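Ribose 5-phosphate isomerase RpiB (Thermoanaerobacter tengcongensis, PDB 4EGS) probably removes phosphate from phosphotyrosine through this N-terminal low molecular weight phosphatase domain, and probably interconverts aldose and ketose sugars through the rest of the longer protein. Local coordinates at residues T42-R47 / A68-V73; V37-T42 / L117-S122; F79-E84 / S98-K103; G149-P154 / E167-L172; V86-K91 / V161-A166. All blocks are in the same frame, centred on the assembly; numbering follows the deposited sequence.

Interaction 1. Residues T42-R47 / A68-V73; sequences TGNTCR and AKSAGV. With BCT (bicarbonate ion), chain C.
Thr-42, Asn-44, Gly-72 and Val-73 bring the phosphate-binding P-loop of the tyrosine phosphatases against the end of strand 67-72. The loop is the family's signature loop, running from Cys-41 to Arg-47. At its centre sits a bicarbonate ion, probably from the crystallisation liquor. Thr-42 N donates to its O2 at 3.1 Å, with an N-H...O angle of 150°. Arg-47 NH1 lies 2.7 Å from the same bicarbonate O2, and bicarbonate O1 stands over one face of the guanidinium. This anion probably marks where a phosphate would bind. Outward from the ion, the back of the loop rests on the strand. The Asn-44 side chain extends anti to the backbone N (chi1 -165°) and lies along Ser-70, Ala-71 and Gly-72. Its CB approaches Gly-72 N to 3.4 Å. Because Gly-72 has no side chain, the Thr-42 carbonyl can come close, with its O 3.4 Å from Gly-72 C. Further out, Thr-42 OG1 hydrogen-bonds to His-123, and Ser-70 OG to Glu-52 and Ser-48 O. Arg-47 NE makes a weak bond to Val-151 O. At the outer edge of the contact, Val-73 CG2 packs 3.6 Å from Thr-42 CA.

Interaction 2. Residues V37-T42 / L117-S122; sequences VLFVCT and LAMAFS. With BCT (bicarbonate ion), chain C.
The centre of the parallel sheet in this Rossmann-like alpha/beta fold is the pairing of Phe-39 and Val-40 with Leu-117 and Ala-118. Strand 36-41 leads into the P-loop, and its last residue, Cys-41, is the predicted nucleophile. Strand 115-118 runs beside it. The ladder follows the usual parallel pattern. Leu-117 bonds through both its N and its O, to Leu-38 O at 2.7 Å and from Val-40 N at 2.8 Å. One residue past the strand, Met-119 N still bonds to Val-40 O at 3.2 Å. This last bond is the straightest of the three, with an N-H...O angle of 169°. Phe-39 CA adds a CA-H...O contact to Leu-117 O.

Phe-39 and Leu-117 share one face of the sheet. Val-37 CG2 lies over a face of the Phe-39 ring, near its rim. Val-40 and Ala-118 share the other face, where His-123 of helix 121-130 packs on both. Met-119 turns back over the strand end. Its chain bends at CB-CG (chi2 -57°) and again at CG-SD, which brings the methyl group back to the Phe-39 side chain. On the way its CG passes 3.6 Å from Val-40 O. The same side chain touches Arg-47, a predicted active-site residue. Cys-41 SG lies 3.5 Å from bicarbonate O3. In the hydrophobic cluster, Met-119 CE reaches Phe-39 CD1 at 3.6 Å.

Interaction 3. Residues F79-E84 / S98-K103; sequences FPASSE and SDHRAK
Arg-101 touches Phe-79 and Pro-80 through the start and the end of its side chain. Its CB is 4.1 Å from Phe-79 O and its CG 4.0 Å from the same oxygen. Beyond CG the chain bends twice, at chi2 and at chi3 (-65°). This brings the guanidinium back to the carbonyl of the preceding residue. NE donates to His-100 O at 2.8 Å, from above the carbonyl plane and 51° out of it. NH2 adds a weak bond to the same oxygen. Together the two bonds help to set the guanidinium, with Ser-98 O at its edge, in plane. Pro-80 approaches this group through CA. His-100 O is used again here, by a CA-H...O contact from Pro-80 CA at 3.4 Å.

Ala-102 N is bonded to Phe-79 O, though the modelled length is very short and doubtful. Beside it, Ala-102 CB packs on Phe-79 CB at 3.8 Å. His-100 turns inward, with CD2 4.1 Å from Ala-81 N and NE2 bonded to Asn-44 O of the P-loop. The contact ties the loop before helix 83-93 to the loop after it. His-100 carries it inward, touching Pro-49 and Glu-52 of helix 47-61 and Ser-70 of strand 67-72.

Interaction 4. Residues G149-P154 / E167-L172; sequences GDVEDP and EELSGL
Val-151 and Glu-168 point at each other from opposite directions, while Leu-169 crosses the valine obliquely. Both methyls of Val-151 touch Leu-169 CD1. CG1 lies anti to the backbone N (chi1 -178°) and packs 3.8 Å from Leu-169 CD1. CG2 meets the same leucine methyl, and also Leu-172 CD1 at 3.9 Å. The valine is therefore set against one face of helix 159-179. Glu-168 meets it head on, as an extended chain, and its OE2 comes to 3.3 Å from Val-151 CG2.

This oxygen lies against the valine methyl and also has polar partners. OE2 forms a salt bridge with Lys-142 and accepts from a water at 2.7 Å, which also bonds weakly to Asp-150 O. A second water accepts from Glu-152 N at 2.8 Å and bonds weakly to Glu-168 OE1. The two waters thus form partly weak bridges from Glu-168 to the backbone of the residues before and after Val-151. The loop is tied to the sheet as well, by a backbone bond between Val-151 and Met-119. This is the Asp-Pro loop of low molecular weight phosphatases. It carries Asp-153, the predicted proton donor, to the bicarbonate pocket, and the C-terminal helix backs it.

Interaction 5. Residues V86-K91 / V161-A166; sequences VEVLKK and VYKKTA
Val-88 fills the tight part of this helix crossing, packed on Tyr-162 and Lys-163, with Ala-166 at the margin. Its CG2 lies against the backbone of helix 159-179, 3.6 Å from Lys-163 CA. Its CG1 reaches Tyr-162 CB at 4.1 Å, and the two side chains cross at about a right angle. With chi1 at 72°, CG2 stands anti to the backbone N and points at the other helix. Leu-89 extends the patch: its CD1 is 4.1 Å from Ala-166 CB. The backbones come closest at Val-88 and Lys-163. Met-50 of helix 47-61 touches Val-88, Leu-89 and Ala-166 from the buried side.

The outer side is loose and charged. Lys-91 turns back along its own helix, with NZ 3.4 Å from Glu-87 OE1 in a weak salt bridge. Lys-163 NZ has a long, weak ion pair with Glu-160. The two lysine nitrogens, Lys-91 NZ and Lys-163 NZ, stay 6.2 Å apart.

The axes of the two short helix segments come within 9.5 Å and cross at -59°, more steeply than a coiled-coil pair. The crossing joins two helices of the low molecular weight phosphatase domain, 83-93 and 159-179, which pack together over Met-50 of helix 47-61.

In the fold
Interactions 2, 4 and 5 are buried; interaction 2 lies in the sheet and is carried by backbone hydrogen bonds. Interaction 1 adds the neighbouring strand 67-72, and shares Thr-42 and the bicarbonate site with interaction 2. Interaction 4 touches both of these: Val-151 bonds to Met-119 and weakly to Arg-47, bringing the Asp-153 loop to the P-loop. Interactions 4 and 5 use the same C-terminal helix; one is apolar with water at its edge, the other apolar with lysines outside. Interaction 3 is partly exposed and rests mainly on backbone groups. It shares helix 83-93 with interaction 5, and Ser-82 and His-100 tie it to the P-loop of interaction 1.

Interaction 1. Residues T42-R47 / A68-V73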
# COMPACT_ATOMS: atom_id res chain seq x y z
N THR A 42 16.21 -3.25 -18.69
CA THR A 42 16.35 -3.33 -20.13
C THR A 42 16.25 -4.79 -20.56
O THR A 42 15.48 -5.13 -21.46
CB THR A 42 17.68 -2.74 -20.62
OG1 THR A 42 17.64 -1.31 -20.54
CG2 THR A 42 17.94 -3.14 -22.07
N GLY A 43 17.01 -5.65 -19.90
CA GLY A 43 17.05 -7.06 -20.24
C GLY A 43 16.55 -7.99 -19.15
O GLY A 43 16.55 -9.21 -19.33
N ASN A 44 16.13 -7.42 -18.03
CA ASN A 44 15.60 -8.19 -16.90
C ASN A 44 16.54 -9.29 -16.43
O ASN A 44 16.14 -10.45 -16.28
CB ASN A 44 14.22 -8.76 -17.25
CG ASN A 44 13.48 -9.26 -16.02
OD1 ASN A 44 13.79 -8.87 -14.90
ND2 ASN A 44 12.49 -10.12 -16.23
N THR A 45 17.80 -8.93 -16.20
CA THR A 45 18.82 -9.89 -15.79
C THR A 45 19.53 -9.45 -14.52
O THR A 45 19.85 -10.27 -13.66
CB THR A 45 19.84 -10.16 -16.94
OG1 THR A 45 19.37 -11.24 -17.76
CG2 THR A 45 21.21 -10.52 -16.39
N CYS A 46 19.75 -8.15 -14.38
CA CYS A 46 20.53 -7.63 -13.25
C CYS A 46 19.70 -6.90 -12.19
O CYS A 46 19.39 -7.47 -11.15
CB CYS A 46 21.69 -6.76 -13.75
SG CYS A 46 22.92 -7.68 -14.72
N ARG A 47 19.35 -5.64 -12.46
CA ARG A 47 18.71 -4.80 -11.44
C ARG A 47 17.29 -5.25 -11.07
O ARG A 47 16.98 -5.42 -9.90
CB ARG A 47 18.67 -3.34 -11.88
CG ARG A 47 19.84 -2.87 -12.70
CD ARG A 47 19.32 -2.20 -13.96
NE ARG A 47 20.13 -1.07 -14.39
CZ ARG A 47 20.11 -0.58 -15.63
NH1 ARG A 47 19.33 -1.12 -16.55
NH2 ARG A 47 20.88 0.46 -15.94
N ALA A 68 6.40 -8.26 -5.78
CA ALA A 68 7.22 -7.67 -6.83
C ALA A 68 7.35 -8.59 -8.03
O ALA A 68 7.46 -9.81 -7.89
CB ALA A 68 8.60 -7.32 -6.29
N LYS A 69 7.33 -8.00 -9.22
CA LYS A 69 7.60 -8.73 -10.45
C LYS A 69 8.56 -7.93 -11.32
O LYS A 69 8.72 -6.72 -11.14
CB LYS A 69 6.30 -9.03 -11.19
CG LYS A 69 6.09 -10.51 -11.52
CD LYS A 69 6.99 -10.99 -12.66
CE LYS A 69 8.21 -11.74 -12.16
NZ LYS A 69 9.20 -11.99 -13.25
N SER A 70 9.19 -8.60 -12.27
CA SER A 70 10.20 -7.97 -13.12
C SER A 70 9.92 -8.16 -14.60
O SER A 70 9.17 -9.05 -14.99
CB SER A 70 11.59 -8.52 -12.78
OG SER A 70 11.96 -8.21 -11.46
N ALA A 71 10.55 -7.31 -15.42
CA ALA A 71 10.45 -7.40 -16.87
C ALA A 71 11.51 -6.52 -17.51
O ALA A 71 12.04 -5.60 -16.87
CB ALA A 71 9.06 -6.99 -17.34
N GLY A 72 11.84 -6.79 -18.77
CA GLY A 72 12.79 -5.99 -19.51
C GLY A 72 12.17 -5.39 -20.75
O GLY A 72 11.28 -5.99 -21.36
N VAL A 73 12.63 -4.20 -21.14
CA VAL A 73 12.11 -3.53 -22.32
C VAL A 73 12.54 -4.25 -23.60
O VAL A 73 11.87 -4.17 -24.63
CB VAL A 73 12.54 -2.05 -22.39
CG1 VAL A 73 12.08 -1.30 -21.15
CG2 VAL A 73 14.04 -1.93 -22.56
C BCT C . 20.12 -4.39 -17.34
O1 BCT C . 20.66 -4.01 -16.13
O2 BCT C . 19.24 -3.48 -17.88
O3 BCT C . 19.65 -5.69 -17.35

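Interaction 2. Residues V37-T42 / L117-S122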
# COMPACT_ATOMS: atom_id res chain seq x y z
N VAL A 37 3.84 -4.65 -7.66
CA VAL A 37 4.75 -3.64 -8.19
C VAL A 37 5.64 -4.26 -9.27
O VAL A 37 6.18 -5.36 -9.09
CB VAL A 37 5.59 -2.96 -7.08
CG1 VAL A 37 6.30 -4.00 -6.23
CG2 VAL A 37 6.59 -1.98 -7.69
N LEU A 38 5.78 -3.57 -10.40
CA LEU A 38 6.53 -4.09 -11.53
C LEU A 38 7.84 -3.33 -11.72
O LEU A 38 7.84 -2.17 -12.11
CB LEU A 38 5.69 -3.98 -12.81
CG LEU A 38 5.73 -5.10 -13.85
CD1 LEU A 38 5.31 -4.57 -15.20
CD2 LEU A 38 7.10 -5.77 -13.93
N PHE A 39 8.96 -4.00 -11.46
CA PHE A 39 10.27 -3.41 -11.70
C PHE A 39 10.69 -3.62 -13.15
O PHE A 39 10.58 -4.73 -13.68
CB PHE A 39 11.32 -3.99 -10.75
CG PHE A 39 11.06 -3.70 -9.30
CD1 PHE A 39 11.21 -2.42 -8.80
CD2 PHE A 39 10.66 -4.71 -8.44
CE1 PHE A 39 10.97 -2.15 -7.46
CE2 PHE A 39 10.42 -4.45 -7.11
CZ PHE A 39 10.58 -3.17 -6.62
N VAL A 40 11.18 -2.56 -13.79
CA VAL A 40 11.51 -2.63 -15.21
C VAL A 40 12.99 -2.41 -15.51
O VAL A 40 13.58 -1.40 -15.12
CB VAL A 40 10.65 -1.65 -16.05
CG1 VAL A 40 11.22 -1.50 -17.45
CG2 VAL A 40 9.21 -2.14 -16.10
N CYS A 41 13.57 -3.39 -16.19
CA CYS A 41 14.96 -3.34 -16.61
C CYS A 41 15.01 -3.16 -18.12
O CYS A 41 13.98 -2.95 -18.76
CB CYS A 41 15.64 -4.66 -16.26
SG CYS A 41 17.10 -4.52 -15.24
N THR A 42 16.21 -3.25 -18.69
CA THR A 42 16.35 -3.33 -20.13
C THR A 42 16.25 -4.79 -20.56
O THR A 42 15.48 -5.13 -21.46
CB THR A 42 17.68 -2.74 -20.62
OG1 THR A 42 17.64 -1.31 -20.54
CG2 THR A 42 17.94 -3.14 -22.07
N LEU A 117 7.78 0.47 -11.64
CA LEU A 117 8.96 1.30 -11.41
C LEU A 117 10.14 0.91 -12.30
O LEU A 117 10.57 -0.25 -12.31
CB LEU A 117 9.38 1.23 -9.94
CG LEU A 117 8.46 1.92 -8.94
CD1 LEU A 117 9.03 1.83 -7.54
CD2 LEU A 117 8.24 3.37 -9.34
N ALA A 118 10.66 1.88 -13.04
CA ALA A 118 11.80 1.66 -13.91
C ALA A 118 13.10 2.02 -13.20
O ALA A 118 13.15 2.98 -12.43
CB ALA A 118 11.65 2.47 -15.18
N MET A 119 14.15 1.25 -13.46
CA MET A 119 15.46 1.51 -12.86
C MET A 119 16.05 2.81 -13.38
O MET A 119 16.75 3.52 -12.66
CB MET A 119 16.41 0.35 -13.13
CG MET A 119 16.01 -0.95 -12.47
SD MET A 119 15.85 -0.77 -10.69
CE MET A 119 14.15 -1.29 -10.46
N ALA A 120 15.77 3.11 -14.64
CA ALA A 120 16.31 4.31 -15.28
C ALA A 120 15.23 5.10 -16.00
O ALA A 120 14.15 4.58 -16.29
CB ALA A 120 17.42 3.93 -16.24
N PHE A 121 15.53 6.36 -16.29
CA PHE A 121 14.60 7.23 -17.00
C PHE A 121 14.40 6.75 -18.43
O PHE A 121 13.38 7.04 -19.06
CB PHE A 121 15.13 8.67 -17.00
CG PHE A 121 14.08 9.69 -16.65
CD1 PHE A 121 13.56 9.75 -15.36
CD2 PHE A 121 13.64 10.60 -17.59
CE1 PHE A 121 12.61 10.70 -15.03
CE2 PHE A 121 12.68 11.55 -17.27
CZ PHE A 121 12.17 11.59 -15.99
N SER A 122 15.38 6.01 -18.94
CA SER A 122 15.31 5.43 -20.27
C SER A 122 14.20 4.39 -20.35
O SER A 122 13.40 4.38 -21.29
CB SER A 122 16.64 4.79 -20.66
OG SER A 122 16.95 3.71 -19.80
C BCT C . 20.12 -4.39 -17.34
O1 BCT C . 20.66 -4.01 -16.13
O2 BCT C . 19.24 -3.48 -17.88
O3 BCT C . 19.65 -5.69 -17.35

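Interaction 3. Residues F79-E84 / S98-K103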
# COMPACT_ATOMS: atom_id res chain seq x y z
N PHE A 79 16.57 -16.43 -19.95
CA PHE A 79 17.84 -16.14 -19.29
C PHE A 79 17.67 -15.96 -17.79
O PHE A 79 16.76 -15.27 -17.34
CB PHE A 79 18.48 -14.89 -19.90
CG PHE A 79 19.12 -15.12 -21.24
CD1 PHE A 79 18.36 -15.47 -22.34
CD2 PHE A 79 20.49 -14.98 -21.40
CE1 PHE A 79 18.95 -15.68 -23.57
CE2 PHE A 79 21.08 -15.19 -22.62
CZ PHE A 79 20.31 -15.54 -23.71
N PRO A 80 18.56 -16.58 -17.00
CA PRO A 80 18.52 -16.41 -15.55
C PRO A 80 19.05 -15.04 -15.17
O PRO A 80 19.56 -14.32 -16.03
CB PRO A 80 19.48 -17.49 -15.06
CG PRO A 80 20.46 -17.64 -16.17
CD PRO A 80 19.66 -17.47 -17.43
N ALA A 81 18.91 -14.67 -13.90
CA ALA A 81 19.57 -13.47 -13.40
C ALA A 81 21.07 -13.73 -13.42
O ALA A 81 21.49 -14.88 -13.30
CB ALA A 81 19.10 -13.16 -11.99
N SER A 82 21.86 -12.68 -13.60
CA SER A 82 23.31 -12.84 -13.67
C SER A 82 23.85 -13.49 -12.40
O SER A 82 23.32 -13.29 -11.31
CB SER A 82 24.00 -11.49 -13.92
OG SER A 82 23.74 -10.58 -12.87
N SER A 83 24.90 -14.29 -12.56
CA SER A 83 25.47 -15.04 -11.45
C SER A 83 26.02 -14.11 -10.37
O SER A 83 26.02 -14.46 -9.19
CB SER A 83 26.56 -15.99 -11.95
OG SER A 83 27.59 -15.28 -12.62
N GLU A 84 26.50 -12.94 -10.78
CA GLU A 84 26.97 -11.94 -9.82
C GLU A 84 25.81 -11.43 -8.98
O GLU A 84 25.91 -11.34 -7.76
CB GLU A 84 27.66 -10.78 -10.53
CG GLU A 84 29.06 -11.07 -11.03
CD GLU A 84 29.08 -11.70 -12.41
OE1 GLU A 84 30.18 -12.04 -12.89
OE2 GLU A 84 28.00 -11.85 -13.01
N SER A 98 17.53 -17.47 -7.51
CA SER A 98 18.05 -18.49 -8.43
C SER A 98 17.00 -18.95 -9.43
O SER A 98 17.33 -19.43 -10.51
CB SER A 98 18.57 -19.71 -7.67
OG SER A 98 19.75 -19.41 -6.94
N ASP A 99 15.73 -18.80 -9.07
CA ASP A 99 14.64 -19.28 -9.92
C ASP A 99 14.08 -18.21 -10.86
O ASP A 99 13.04 -18.42 -11.49
CB ASP A 99 13.50 -19.87 -9.07
N HIS A 100 14.77 -17.07 -10.97
CA HIS A 100 14.33 -16.02 -11.89
C HIS A 100 14.73 -16.35 -13.33
O HIS A 100 15.77 -16.95 -13.58
CB HIS A 100 14.90 -14.66 -11.49
CG HIS A 100 14.54 -13.56 -12.44
ND1 HIS A 100 13.37 -12.84 -12.34
CD2 HIS A 100 15.20 -13.06 -13.51
CE1 HIS A 100 13.32 -11.94 -13.31
NE2 HIS A 100 14.42 -12.06 -14.04
N ARG A 101 13.87 -15.95 -14.26
CA ARG A 101 14.15 -16.11 -15.68
C ARG A 101 13.75 -14.83 -16.40
O ARG A 101 12.71 -14.24 -16.10
CB ARG A 101 13.37 -17.30 -16.25
CG ARG A 101 14.23 -18.30 -17.01
CD ARG A 101 14.51 -19.56 -16.20
NE ARG A 101 15.31 -19.29 -15.01
CZ ARG A 101 15.67 -20.22 -14.13
NH1 ARG A 101 15.29 -21.48 -14.31
NH2 ARG A 101 16.40 -19.90 -13.08
N ALA A 102 14.58 -14.38 -17.33
CA ALA A 102 14.34 -13.13 -18.03
C ALA A 102 13.04 -13.16 -18.84
O ALA A 102 12.80 -14.09 -19.60
CB ALA A 102 15.52 -12.78 -18.94
N LYS A 103 12.21 -12.14 -18.65
CA LYS A 103 10.96 -12.03 -19.38
C LYS A 103 10.89 -10.68 -20.08
O LYS A 103 11.15 -9.64 -19.46
CB LYS A 103 9.77 -12.17 -18.43
CG LYS A 103 9.93 -13.22 -17.35
CD LYS A 103 9.62 -14.61 -17.86
CE LYS A 103 9.70 -15.62 -16.72
NZ LYS A 103 9.27 -16.98 -17.13

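Interaction 4. Residues G149-P154 / E167-L172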
# COMPACT_ATOMS: atom_id res chain seq x y z
N GLY A 149 17.64 10.57 -10.75
CA GLY A 149 18.71 9.73 -11.25
C GLY A 149 18.27 8.33 -11.62
O GLY A 149 17.09 8.00 -11.57
N ASP A 150 19.24 7.50 -12.00
CA ASP A 150 18.98 6.13 -12.39
C ASP A 150 19.83 5.17 -11.57
O ASP A 150 20.86 5.56 -11.03
CB ASP A 150 19.31 5.92 -13.87
CG ASP A 150 18.99 7.13 -14.72
OD1 ASP A 150 19.87 7.56 -15.50
OD2 ASP A 150 17.86 7.66 -14.62
N VAL A 151 19.40 3.92 -11.49
CA VAL A 151 20.24 2.86 -10.94
C VAL A 151 20.99 2.23 -12.11
O VAL A 151 20.39 1.59 -12.96
CB VAL A 151 19.43 1.80 -10.20
CG1 VAL A 151 20.35 0.74 -9.60
CG2 VAL A 151 18.58 2.44 -9.11
N GLU A 152 22.31 2.42 -12.14
CA GLU A 152 23.11 2.06 -13.30
C GLU A 152 23.32 0.55 -13.46
O GLU A 152 23.29 -0.20 -12.49
CB GLU A 152 24.47 2.78 -13.26
CG GLU A 152 24.37 4.28 -13.00
CD GLU A 152 23.87 5.07 -14.20
OE1 GLU A 152 23.61 4.46 -15.26
OE2 GLU A 152 23.73 6.30 -14.08
N ASP A 153 23.54 0.13 -14.71
CA ASP A 153 23.73 -1.27 -15.05
C ASP A 153 25.08 -1.78 -14.57
O ASP A 153 26.12 -1.24 -14.94
CB ASP A 153 23.62 -1.45 -16.57
CG ASP A 153 23.43 -2.89 -17.00
OD1 ASP A 153 23.66 -3.81 -16.18
OD2 ASP A 153 23.05 -3.12 -18.16
N PRO A 154 25.07 -2.83 -13.74
CA PRO A 154 26.30 -3.48 -13.28
C PRO A 154 26.81 -4.53 -14.27
O PRO A 154 27.59 -5.39 -13.88
CB PRO A 154 25.86 -4.16 -11.98
CG PRO A 154 24.43 -4.50 -12.22
CD PRO A 154 23.88 -3.37 -13.05
N GLU A 167 23.03 -2.26 -2.59
CA GLU A 167 22.83 -1.38 -1.44
C GLU A 167 21.86 -0.25 -1.78
O GLU A 167 20.94 0.04 -1.01
CB GLU A 167 24.16 -0.79 -0.99
CG GLU A 167 25.21 -1.81 -0.58
CD GLU A 167 26.60 -1.24 -0.66
OE1 GLU A 167 27.57 -1.92 -0.27
OE2 GLU A 167 26.72 -0.08 -1.12
N GLU A 168 22.06 0.38 -2.93
CA GLU A 168 21.18 1.47 -3.37
C GLU A 168 19.75 0.97 -3.51
O GLU A 168 18.81 1.61 -3.04
CB GLU A 168 21.67 2.08 -4.69
CG GLU A 168 20.71 3.12 -5.26
CD GLU A 168 21.32 3.94 -6.39
OE1 GLU A 168 22.55 4.14 -6.39
OE2 GLU A 168 20.56 4.38 -7.28
N LEU A 169 19.60 -0.19 -4.15
CA LEU A 169 18.29 -0.81 -4.32
C LEU A 169 17.62 -1.10 -2.98
O LEU A 169 16.43 -0.84 -2.80
CB LEU A 169 18.42 -2.10 -5.14
CG LEU A 169 17.73 -2.12 -6.51
CD1 LEU A 169 17.82 -0.76 -7.19
CD2 LEU A 169 18.34 -3.19 -7.39
N SER A 170 18.40 -1.64 -2.04
CA SER A 170 17.88 -1.96 -0.72
C SER A 170 17.44 -0.71 0.02
O SER A 170 16.47 -0.72 0.77
CB SER A 170 18.94 -2.71 0.10
OG SER A 170 19.30 -3.93 -0.53
N GLY A 171 18.17 0.38 -0.19
CA GLY A 171 17.85 1.65 0.44
C GLY A 171 16.63 2.30 -0.19
O GLY A 171 15.78 2.85 0.51
N LEU A 172 16.54 2.22 -1.51
CA LEU A 172 15.41 2.79 -2.24
C LEU A 172 14.12 2.03 -1.97
O LEU A 172 13.05 2.62 -1.85
CB LEU A 172 15.70 2.81 -3.74
CG LEU A 172 16.81 3.73 -4.23
CD1 LEU A 172 17.05 3.51 -5.71
CD2 LEU A 172 16.48 5.19 -3.95
O HOH W 1 22.10 6.40 -8.07
O HOH W 2 23.26 3.23 -9.61

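Interaction 5. Residues V86-K91 / V161-A166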
# COMPACT_ATOMS: atom_id res chain seq x y z
N VAL A 86 23.06 -12.96 -8.48
CA VAL A 86 22.61 -14.10 -7.69
C VAL A 86 23.51 -14.33 -6.47
O VAL A 86 23.03 -14.74 -5.42
CB VAL A 86 22.49 -15.38 -8.55
CG1 VAL A 86 23.37 -16.50 -8.03
CG2 VAL A 86 21.04 -15.84 -8.63
N GLU A 87 24.80 -14.04 -6.61
CA GLU A 87 25.73 -14.26 -5.50
C GLU A 87 25.83 -13.05 -4.58
O GLU A 87 26.01 -13.21 -3.37
CB GLU A 87 27.12 -14.68 -6.01
CG GLU A 87 27.93 -13.59 -6.69
CD GLU A 87 29.33 -14.04 -7.04
OE1 GLU A 87 30.03 -14.56 -6.14
OE2 GLU A 87 29.75 -13.89 -8.21
N VAL A 88 25.69 -11.85 -5.13
CA VAL A 88 25.74 -10.65 -4.30
C VAL A 88 24.49 -10.54 -3.44
O VAL A 88 24.53 -9.99 -2.34
CB VAL A 88 25.94 -9.36 -5.14
CG1 VAL A 88 24.68 -9.01 -5.93
CG2 VAL A 88 26.33 -8.20 -4.24
N LEU A 89 23.38 -11.09 -3.92
CA LEU A 89 22.14 -11.07 -3.17
C LEU A 89 22.12 -12.20 -2.15
O LEU A 89 21.47 -12.11 -1.12
CB LEU A 89 20.94 -11.17 -4.11
CG LEU A 89 20.11 -9.90 -4.26
CD1 LEU A 89 20.99 -8.71 -4.60
CD2 LEU A 89 19.03 -10.09 -5.31
N LYS A 90 22.85 -13.27 -2.46
CA LYS A 90 22.90 -14.45 -1.61
C LYS A 90 23.79 -14.17 -0.39
O LYS A 90 23.40 -14.41 0.75
CB LYS A 90 23.42 -15.65 -2.41
CG LYS A 90 22.93 -17.02 -1.97
CD LYS A 90 21.48 -17.22 -2.32
CE LYS A 90 21.14 -18.67 -2.43
NZ LYS A 90 21.35 -19.30 -1.11
N LYS A 91 24.98 -13.64 -0.65
CA LYS A 91 25.95 -13.37 0.40
C LYS A 91 25.50 -12.23 1.30
O LYS A 91 25.49 -12.35 2.53
CB LYS A 91 27.33 -13.05 -0.19
CG LYS A 91 27.92 -14.16 -1.04
CD LYS A 91 29.42 -13.98 -1.25
CE LYS A 91 29.73 -12.71 -2.02
NZ LYS A 91 29.21 -12.76 -3.42
N VAL A 161 30.65 -3.45 -7.60
CA VAL A 161 29.67 -2.64 -8.32
C VAL A 161 28.28 -3.25 -8.16
O VAL A 161 27.30 -2.53 -7.94
CB VAL A 161 30.01 -2.53 -9.82
CG1 VAL A 161 29.08 -1.54 -10.50
CG2 VAL A 161 31.46 -2.12 -10.00
N TYR A 162 28.20 -4.57 -8.28
CA TYR A 162 26.96 -5.29 -8.01
C TYR A 162 26.55 -5.07 -6.56
O TYR A 162 25.37 -4.97 -6.25
CB TYR A 162 27.14 -6.79 -8.27
CG TYR A 162 26.89 -7.22 -9.70
CD1 TYR A 162 27.92 -7.24 -10.62
CD2 TYR A 162 25.63 -7.61 -10.11
CE1 TYR A 162 27.70 -7.64 -11.93
CE2 TYR A 162 25.39 -8.01 -11.41
CZ TYR A 162 26.43 -8.02 -12.32
OH TYR A 162 26.20 -8.42 -13.61
N LYS A 163 27.55 -5.00 -5.69
CA LYS A 163 27.32 -4.79 -4.26
C LYS A 163 26.76 -3.40 -4.01
O LYS A 163 25.80 -3.24 -3.26
CB LYS A 163 28.61 -4.99 -3.48
CG LYS A 163 28.44 -4.97 -1.97
CD LYS A 163 29.77 -5.15 -1.24
CE LYS A 163 30.32 -6.57 -1.35
NZ LYS A 163 31.03 -6.85 -2.63
N LYS A 164 27.37 -2.40 -4.64
CA LYS A 164 26.94 -1.01 -4.51
C LYS A 164 25.52 -0.82 -5.05
O LYS A 164 24.72 -0.08 -4.48
CB LYS A 164 27.92 -0.09 -5.22
CG LYS A 164 27.53 1.38 -5.21
CD LYS A 164 27.57 1.96 -3.80
CE LYS A 164 28.97 1.90 -3.22
NZ LYS A 164 29.93 2.77 -3.96
N THR A 165 25.23 -1.49 -6.17
CA THR A 165 23.91 -1.42 -6.78
C THR A 165 22.86 -2.09 -5.88
O THR A 165 21.73 -1.63 -5.78
CB THR A 165 23.91 -2.05 -8.20
OG1 THR A 165 23.87 -1.00 -9.18
CG2 THR A 165 22.72 -2.97 -8.41
N ALA A 166 23.27 -3.17 -5.22
CA ALA A 166 22.40 -3.88 -4.29
C ALA A 166 22.05 -3.02 -3.07
O ALA A 166 20.92 -3.04 -2.59
CB ALA A 166 23.03 -5.19 -3.86